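Local coordinates for Hia (Haemophilus influenzae, PDB 1S7M), which probably mediates attachment of the bacterium to host cells as a homotrimeric autotransporter adhesin, of which this chain is one binding-domain region, at residues I34-K38 and D39-A43; T103-T106 and V107-R111; G151-N155 and G156-I160. All blocks are in the same frame, centred on the assembly; numbering follows the deposited sequence.

Contact 1 (I34-K38 and D39-A43)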
loop_
_atom_site.group_PDB
_atom_site.type_symbol
_atom_site.label_atom_id
_atom_site.label_comp_id
_atom_site.label_asym_id
_atom_site.label_seq_id
_atom_site.Cartn_x
_atom_site.Cartn_y
_atom_site.Cartn_z
ATOM N N ILE A 34 -9.345 24.798 -0.083
ATOM C CA ILE A 34 -9.841 23.657 0.665
ATOM C C ILE A 34 -11.310 23.633 0.246
ATOM O O ILE A 34 -12.043 24.616 0.446
ATOM C CB ILE A 34 -9.771 23.872 2.177
ATOM C CG1 ILE A 34 -8.419 24.492 2.559
ATOM C CG2 ILE A 34 -10.023 22.540 2.892
ATOM C CD1 ILE A 34 -7.263 23.612 2.354
ATOM N N SER A 35 -11.761 22.529 -0.334
ATOM C CA SER A 35 -13.138 22.506 -0.791
ATOM C C SER A 35 -13.821 21.168 -0.856
ATOM O O SER A 35 -13.173 20.138 -0.997
ATOM C CB SER A 35 -13.221 23.132 -2.176
ATOM O OG SER A 35 -12.557 22.315 -3.121
ATOM N N VAL A 36 -15.147 21.232 -0.748
ATOM C CA VAL A 36 -16.045 20.094 -0.843
ATOM C C VAL A 36 -17.102 20.541 -1.854
ATOM O O VAL A 36 -18.029 21.287 -1.521
ATOM C CB VAL A 36 -16.726 19.771 0.492
ATOM C CG1 VAL A 36 -17.777 18.701 0.283
ATOM C CG2 VAL A 36 -15.700 19.262 1.491
ATOM N N THR A 37 -16.938 20.101 -3.096
ATOM C CA THR A 37 -17.852 20.462 -4.173
ATOM C C THR A 37 -18.361 19.225 -4.891
ATOM O O THR A 37 -17.977 18.094 -4.569
ATOM C CB THR A 37 -17.166 21.354 -5.232
ATOM O OG1 THR A 37 -16.262 20.555 -6.009
ATOM C CG2 THR A 37 -16.389 22.491 -4.565
ATOM N N LYS A 38 -19.216 19.463 -5.879
ATOM C CA LYS A 38 -19.816 18.405 -6.673
ATOM C C LYS A 38 -18.739 17.650 -7.452
ATOM O O LYS A 38 -18.940 16.505 -7.860
ATOM C CB LYS A 38 -20.844 19.002 -7.638
ATOM C CG LYS A 38 -20.234 19.849 -8.749
ATOM C CD LYS A 38 -21.312 20.481 -9.611
ATOM C CE LYS A 38 -20.822 20.719 -11.029
ATOM N NZ LYS A 38 -19.543 21.475 -11.102
ATOM N N ASP A 39 -17.597 18.295 -7.652
ATOM C CA ASP A 39 -16.495 17.684 -8.369
ATOM C C ASP A 39 -15.572 16.958 -7.409
ATOM O O ASP A 39 -14.542 16.438 -7.816
ATOM C CB ASP A 39 -15.669 18.743 -9.097
ATOM C CG ASP A 39 -16.459 19.491 -10.142
ATOM O OD1 ASP A 39 -15.990 20.579 -10.547
ATOM O OD2 ASP A 39 -17.530 18.999 -10.572
ATOM N N GLY A 40 -15.912 16.941 -6.128
ATOM C CA GLY A 40 -15.041 16.259 -5.195
ATOM C C GLY A 40 -14.530 17.095 -4.040
ATOM O O GLY A 40 -15.111 18.125 -3.693
ATOM N N ILE A 41 -13.428 16.648 -3.452
ATOM C CA ILE A 41 -12.852 17.320 -2.291
ATOM C C ILE A 41 -11.389 17.681 -2.477
ATOM O O ILE A 41 -10.601 16.864 -2.947
ATOM C CB ILE A 41 -13.002 16.416 -1.058
ATOM C CG1 ILE A 41 -14.497 16.172 -0.809
ATOM C CG2 ILE A 41 -12.299 17.011 0.151
ATOM C CD1 ILE A 41 -14.791 15.115 0.234
ATOM N N SER A 42 -11.032 18.916 -2.129
ATOM C CA SER A 42 -9.643 19.368 -2.222
ATOM C C SER A 42 -9.169 19.731 -0.835
ATOM O O SER A 42 -9.867 20.440 -0.101
ATOM C CB SER A 42 -9.518 20.593 -3.113
ATOM O OG SER A 42 -8.227 21.141 -2.967
ATOM N N ALA A 43 -7.987 19.260 -0.462
ATOM C CA ALA A 43 -7.474 19.552 0.871
ATOM C C ALA A 43 -6.444 20.692 0.874
ATOM O O ALA A 43 -5.686 20.866 1.830
ATOM C CB ALA A 43 -6.881 18.289 1.474
HETATM O O HOH W 1 -13.723 20.433 -4.734
#
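With chi1 at 73°, Thr37 holds OG1 between its backbone N and carbonyl carbon, which brings the oxygen round to the turn, 3.1 Å from the amide N of Asp39. That hydrogen bond ties the side chain into the type I turn Thr37-Gly40. Ser35 takes the same kind of torsion, 67°, and its OG and Thr37 OG1 reach one water on their shared face of the hairpin; the same water donates to Gly40 O at 2.9 Å. The main chains pair antiparallel: Ser35 and Ser42 exchange two bonds, and Thr37 and Gly40 form the hydrogen-bonded pair that closes the turn. At the turn's centre, Lys38 and Asp39 run side by side, and a bend at chi4 brings Lys38 NZ to Asp39 OD2 at 3.2 Å, a salt bridge on the syn side but well out of the carboxylate plane. On the other face Val36 CG2 and Ile41 CG1 lie alongside, 4.0 Å apart. Ile41 packs on Ile41 of both other subunits, Val36 on Val36 of the third and Leu18 of the second. Strand 34-37 pairs with strand 17-21 through Ile34 and Val36, while strand 40-43 continues the sheet into a parallel strand of the second subunit.

Contact 2 (T103-T106 and V107-R111)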
loop_
_atom_site.group_PDB
_atom_site.type_symbol
_atom_site.label_atom_id
_atom_site.label_comp_id
_atom_site.label_asym_id
_atom_site.label_seq_id
_atom_site.Cartn_x
_atom_site.Cartn_y
_atom_site.Cartn_z
ATOM N N THR A 103 -13.290 3.531 0.078
ATOM C CA THR A 103 -13.096 4.097 1.403
ATOM C C THR A 103 -11.621 4.535 1.449
ATOM O O THR A 103 -10.731 3.830 0.986
ATOM C CB THR A 103 -13.398 3.031 2.497
ATOM O OG1 THR A 103 -14.698 2.470 2.253
ATOM C CG2 THR A 103 -13.379 3.645 3.887
ATOM N N ALA A 104 -11.372 5.722 1.975
ATOM C CA ALA A 104 -10.013 6.223 2.060
ATOM C C ALA A 104 -9.161 5.361 2.974
ATOM O O ALA A 104 -9.574 4.977 4.078
ATOM C CB ALA A 104 -10.027 7.652 2.567
ATOM N N ALA A 105 -7.969 5.033 2.492
ATOM C CA ALA A 105 -7.029 4.260 3.281
ATOM C C ALA A 105 -6.149 5.245 4.087
ATOM O O ALA A 105 -5.972 6.394 3.694
ATOM C CB ALA A 105 -6.181 3.408 2.383
ATOM N N THR A 106 -5.599 4.774 5.204
ATOM C CA THR A 106 -4.759 5.597 6.085
ATOM C C THR A 106 -3.310 5.154 6.134
ATOM O O THR A 106 -2.955 4.054 5.715
ATOM C CB THR A 106 -5.248 5.521 7.527
ATOM O OG1 THR A 106 -4.912 4.236 8.040
ATOM C CG2 THR A 106 -6.786 5.697 7.616
ATOM N N VAL A 107 -2.468 6.016 6.687
ATOM C CA VAL A 107 -1.065 5.692 6.858
ATOM C C VAL A 107 -0.957 4.440 7.744
ATOM O O VAL A 107 -0.119 3.565 7.538
ATOM C CB VAL A 107 -0.317 6.876 7.527
ATOM C CG1 VAL A 107 1.132 6.458 7.879
ATOM C CG2 VAL A 107 -0.320 8.083 6.576
ATOM N N GLY A 108 -1.807 4.362 8.751
ATOM C CA GLY A 108 -1.778 3.203 9.626
ATOM C C GLY A 108 -2.047 1.897 8.895
ATOM O O GLY A 108 -1.502 0.869 9.274
ATOM N N ASP A 109 -2.913 1.941 7.874
ATOM C CA ASP A 109 -3.244 0.766 7.050
ATOM C C ASP A 109 -1.971 0.383 6.294
ATOM O O ASP A 109 -1.603 -0.790 6.230
ATOM C CB ASP A 109 -4.380 1.105 6.056
ATOM C CG ASP A 109 -5.682 1.559 6.754
ATOM O OD1 ASP A 109 -5.866 1.241 7.948
ATOM O OD2 ASP A 109 -6.536 2.210 6.102
ATOM N N LEU A 110 -1.291 1.388 5.729
ATOM C CA LEU A 110 -0.048 1.153 5.008
ATOM C C LEU A 110 1.026 0.520 5.876
ATOM O O LEU A 110 1.821 -0.292 5.394
ATOM C CB LEU A 110 0.526 2.467 4.447
ATOM C CG LEU A 110 -0.269 3.258 3.418
ATOM C CD1 LEU A 110 0.718 4.084 2.572
ATOM C CD2 LEU A 110 -1.072 2.320 2.521
ATOM N N ARG A 111 1.070 0.921 7.144
ATOM C CA ARG A 111 2.069 0.421 8.070
ATOM C C ARG A 111 1.917 -1.074 8.313
ATOM O O ARG A 111 2.887 -1.767 8.630
ATOM C CB ARG A 111 2.023 1.229 9.381
ATOM C CG ARG A 111 2.751 2.596 9.265
ATOM C CD ARG A 111 2.600 3.477 10.506
ATOM N NE ARG A 111 3.352 4.717 10.334
ATOM C CZ ARG A 111 2.981 5.899 10.820
ATOM N NH1 ARG A 111 1.871 6.017 11.532
ATOM N NH2 ARG A 111 3.691 6.986 10.540
#
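Asp109 OD2 is gripped by two groups: the backbone N of Thr106, at 2.9 Å with a nearly straight N-H...O angle of 164°, and the hydroxyl of Ser53. The Thr106 amide comes from above the carboxylate plane, 54° out of it. The reciprocal bond runs from Asp109 N to Thr106 OG1 at 3.0 Å, and together the two make a capping box, with Thr106 as the N-cap of helix 107-111. A chi1 of 73° at Thr106 sets OG1 between its own N and carbonyl carbon, facing the first turn of the helix, where it stands in as acceptor for an amide that has no full helical partner; Asp109 N has besides only a weak bond to Thr106 O. The carbonyl of Thr106 starts the regular pattern, its O accepting from Leu110 N at 3.1 Å. Against that oxygen lies Leu110 CG, 3.6 Å away, and Ala105 CA sits 3.5 Å from Asp109 OD2. Val107 CG1 lies over the centre of one face of the Arg111 guanidinium, 3.5 Å above its plane. The helix lies deep in the trimer: Leu110 packs on Leu110 of both other subunits, and Arg111 forms a salt bridge to Asp101 of the second subunit, while Thr103, Ala104 and Ala105 lead in along the third. Helix 107-111 leads into strand 114-119, and Asp109 O is bonded to Thr85 OG1 of strand 85-86.

Contact 3 (G151-N155 and G156-I160)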
loop_
_atom_site.group_PDB
_atom_site.type_symbol
_atom_site.label_atom_id
_atom_site.label_comp_id
_atom_site.label_asym_id
_atom_site.label_seq_id
_atom_site.Cartn_x
_atom_site.Cartn_y
_atom_site.Cartn_z
ATOM N N GLY A 151 21.940 -12.394 -8.476
ATOM C CA GLY A 151 20.797 -11.638 -8.978
ATOM C C GLY A 151 21.126 -10.701 -10.141
ATOM O O GLY A 151 22.296 -10.393 -10.402
ATOM N N LYS A 152 20.085 -10.245 -10.833
ATOM C CA LYS A 152 20.234 -9.343 -11.975
ATOM C C LYS A 152 18.859 -8.918 -12.499
ATOM O O LYS A 152 17.981 -9.753 -12.674
ATOM C CB LYS A 152 21.013 -10.064 -13.091
ATOM C CG LYS A 152 20.978 -9.391 -14.455
ATOM C CD LYS A 152 21.618 -8.013 -14.420
ATOM C CE LYS A 152 23.074 -8.047 -14.879
ATOM N NZ LYS A 152 23.180 -8.493 -16.297
ATOM N N THR A 153 18.666 -7.627 -12.752
ATOM C CA THR A 153 17.386 -7.184 -13.296
ATOM C C THR A 153 17.467 -7.306 -14.814
ATOM O O THR A 153 18.279 -6.665 -15.451
ATOM C CB THR A 153 17.073 -5.740 -12.895
ATOM O OG1 THR A 153 17.035 -5.644 -11.460
ATOM C CG2 THR A 153 15.725 -5.302 -13.477
ATOM N N VAL A 154 16.618 -8.149 -15.379
ATOM C CA VAL A 154 16.599 -8.403 -16.807
ATOM C C VAL A 154 15.185 -8.303 -17.365
ATOM O O VAL A 154 14.268 -8.955 -16.863
ATOM C CB VAL A 154 17.126 -9.811 -17.093
ATOM C CG1 VAL A 154 17.058 -10.109 -18.605
ATOM C CG2 VAL A 154 18.542 -9.948 -16.542
ATOM N N ASN A 155 15.021 -7.511 -18.421
ATOM C CA ASN A 155 13.716 -7.302 -19.044
ATOM C C ASN A 155 12.660 -6.993 -17.988
ATOM O O ASN A 155 11.563 -7.531 -18.029
ATOM C CB ASN A 155 13.274 -8.533 -19.839
ATOM C CG ASN A 155 14.197 -8.844 -21.000
ATOM O OD1 ASN A 155 14.532 -7.968 -21.795
ATOM N ND2 ASN A 155 14.610 -10.101 -21.102
ATOM N N GLY A 156 13.019 -6.134 -17.043
ATOM C CA GLY A 156 12.103 -5.738 -15.997
ATOM C C GLY A 156 12.107 -6.634 -14.766
ATOM O O GLY A 156 11.912 -6.165 -13.640
ATOM N N ARG A 157 12.352 -7.919 -14.977
ATOM C CA ARG A 157 12.349 -8.873 -13.876
ATOM C C ARG A 157 13.573 -8.898 -12.947
ATOM O O ARG A 157 14.729 -8.879 -13.397
ATOM C CB ARG A 157 12.127 -10.282 -14.422
ATOM C CG ARG A 157 10.874 -10.460 -15.266
ATOM C CD ARG A 157 10.710 -11.916 -15.690
ATOM N NE ARG A 157 9.584 -12.121 -16.605
ATOM C CZ ARG A 157 9.640 -11.936 -17.928
ATOM N NH1 ARG A 157 10.766 -11.535 -18.511
ATOM N NH2 ARG A 157 8.572 -12.177 -18.681
ATOM N N ARG A 158 13.318 -8.917 -11.644
ATOM C CA ARG A 158 14.402 -9.054 -10.712
ATOM C C ARG A 158 14.584 -10.582 -10.726
ATOM O O ARG A 158 13.756 -11.344 -10.197
ATOM C CB ARG A 158 14.023 -8.560 -9.331
ATOM C CG ARG A 158 13.909 -7.071 -9.188
ATOM C CD ARG A 158 12.618 -6.460 -9.796
ATOM N NE ARG A 158 12.519 -5.033 -9.460
ATOM C CZ ARG A 158 12.536 -4.046 -10.358
ATOM N NH1 ARG A 158 12.624 -4.335 -11.640
ATOM N NH2 ARG A 158 12.515 -2.775 -9.973
ATOM N N GLU A 159 15.659 -11.034 -11.363
ATOM C CA GLU A 159 15.914 -12.457 -11.488
ATOM C C GLU A 159 16.976 -12.983 -10.530
ATOM O O GLU A 159 18.060 -12.413 -10.410
ATOM C CB GLU A 159 16.279 -12.791 -12.944
ATOM C CG GLU A 159 15.135 -12.562 -13.966
ATOM C CD GLU A 159 15.423 -13.188 -15.326
ATOM O OE1 GLU A 159 14.474 -13.436 -16.101
ATOM O OE2 GLU A 159 16.606 -13.439 -15.622
ATOM N N ILE A 160 16.639 -14.053 -9.812
ATOM C CA ILE A 160 17.597 -14.669 -8.892
ATOM C C ILE A 160 17.955 -16.017 -9.494
ATOM O O ILE A 160 17.080 -16.860 -9.752
ATOM C CB ILE A 160 17.009 -14.877 -7.480
ATOM C CG1 ILE A 160 16.514 -13.546 -6.927
ATOM C CG2 ILE A 160 18.070 -15.467 -6.560
ATOM C CD1 ILE A 160 17.575 -12.459 -6.855
HETATM O O HOH W 2 13.235 -11.420 -17.572
#
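Val154 and Glu159 meet on one face of this hairpin, where Glu159 OE2 comes to 3.9 Å from Val154 CB and the two side chains cross. The other carboxylate oxygen, OE1, accepts from a water at 2.8 Å; this water also donates to Val154 O and accepts from Arg157 NH1, lying at the edge of the guanidinium and in its plane. On the opposite face Thr153 CG2 rests 3.7 Å from Arg158 NH1, with the two side chains running the same way. A bend at chi2, 76°, turns the Arg158 chain so that NH1 also makes a weak bond to Gly156 O. Behind these side chains stands the ladder: Lys152 and Glu159 exchange two backbone bonds, as do Val154 and Arg157, the latter pair closing a type I' turn over Asn155-Gly156. The hairpin, in the Trp ring domain family region, extends its sheet: Gly151 and Arg158-Ile160 pair in a parallel ladder with a strand of the second subunit. In that subunit Glu138 forms a salt bridge with Arg157 NE, Asp131 and Tyr129 bond Thr153 OG1, and Arg158 NE donates to the carbonyl O of Gln132. These salt-bridge and hydrogen-bond partners suggest that the polar side chains contribute to subunit association.

The three contacts follow one another along the chain without overlapping, and none touches another. Contact 1, on the four-stranded sheet that begins with strand 10-14, has its centre about 20 Å from that of contact 2, the start of helix 107-111; contact 3, on the hairpin of strands 147-154 and 157-164, is about 31 Å from contact 2 and about 43 Å from contact 1, measured between centres. The centre of contact 2 is about 6 Å from the centre of the chain; those of the two hairpins are each about 25 Å from it. All three meet the second subunit, and contacts 1 and 2 the third as well. The two hairpins extend their sheets into a neighbouring chain, so trimer formation is built into both.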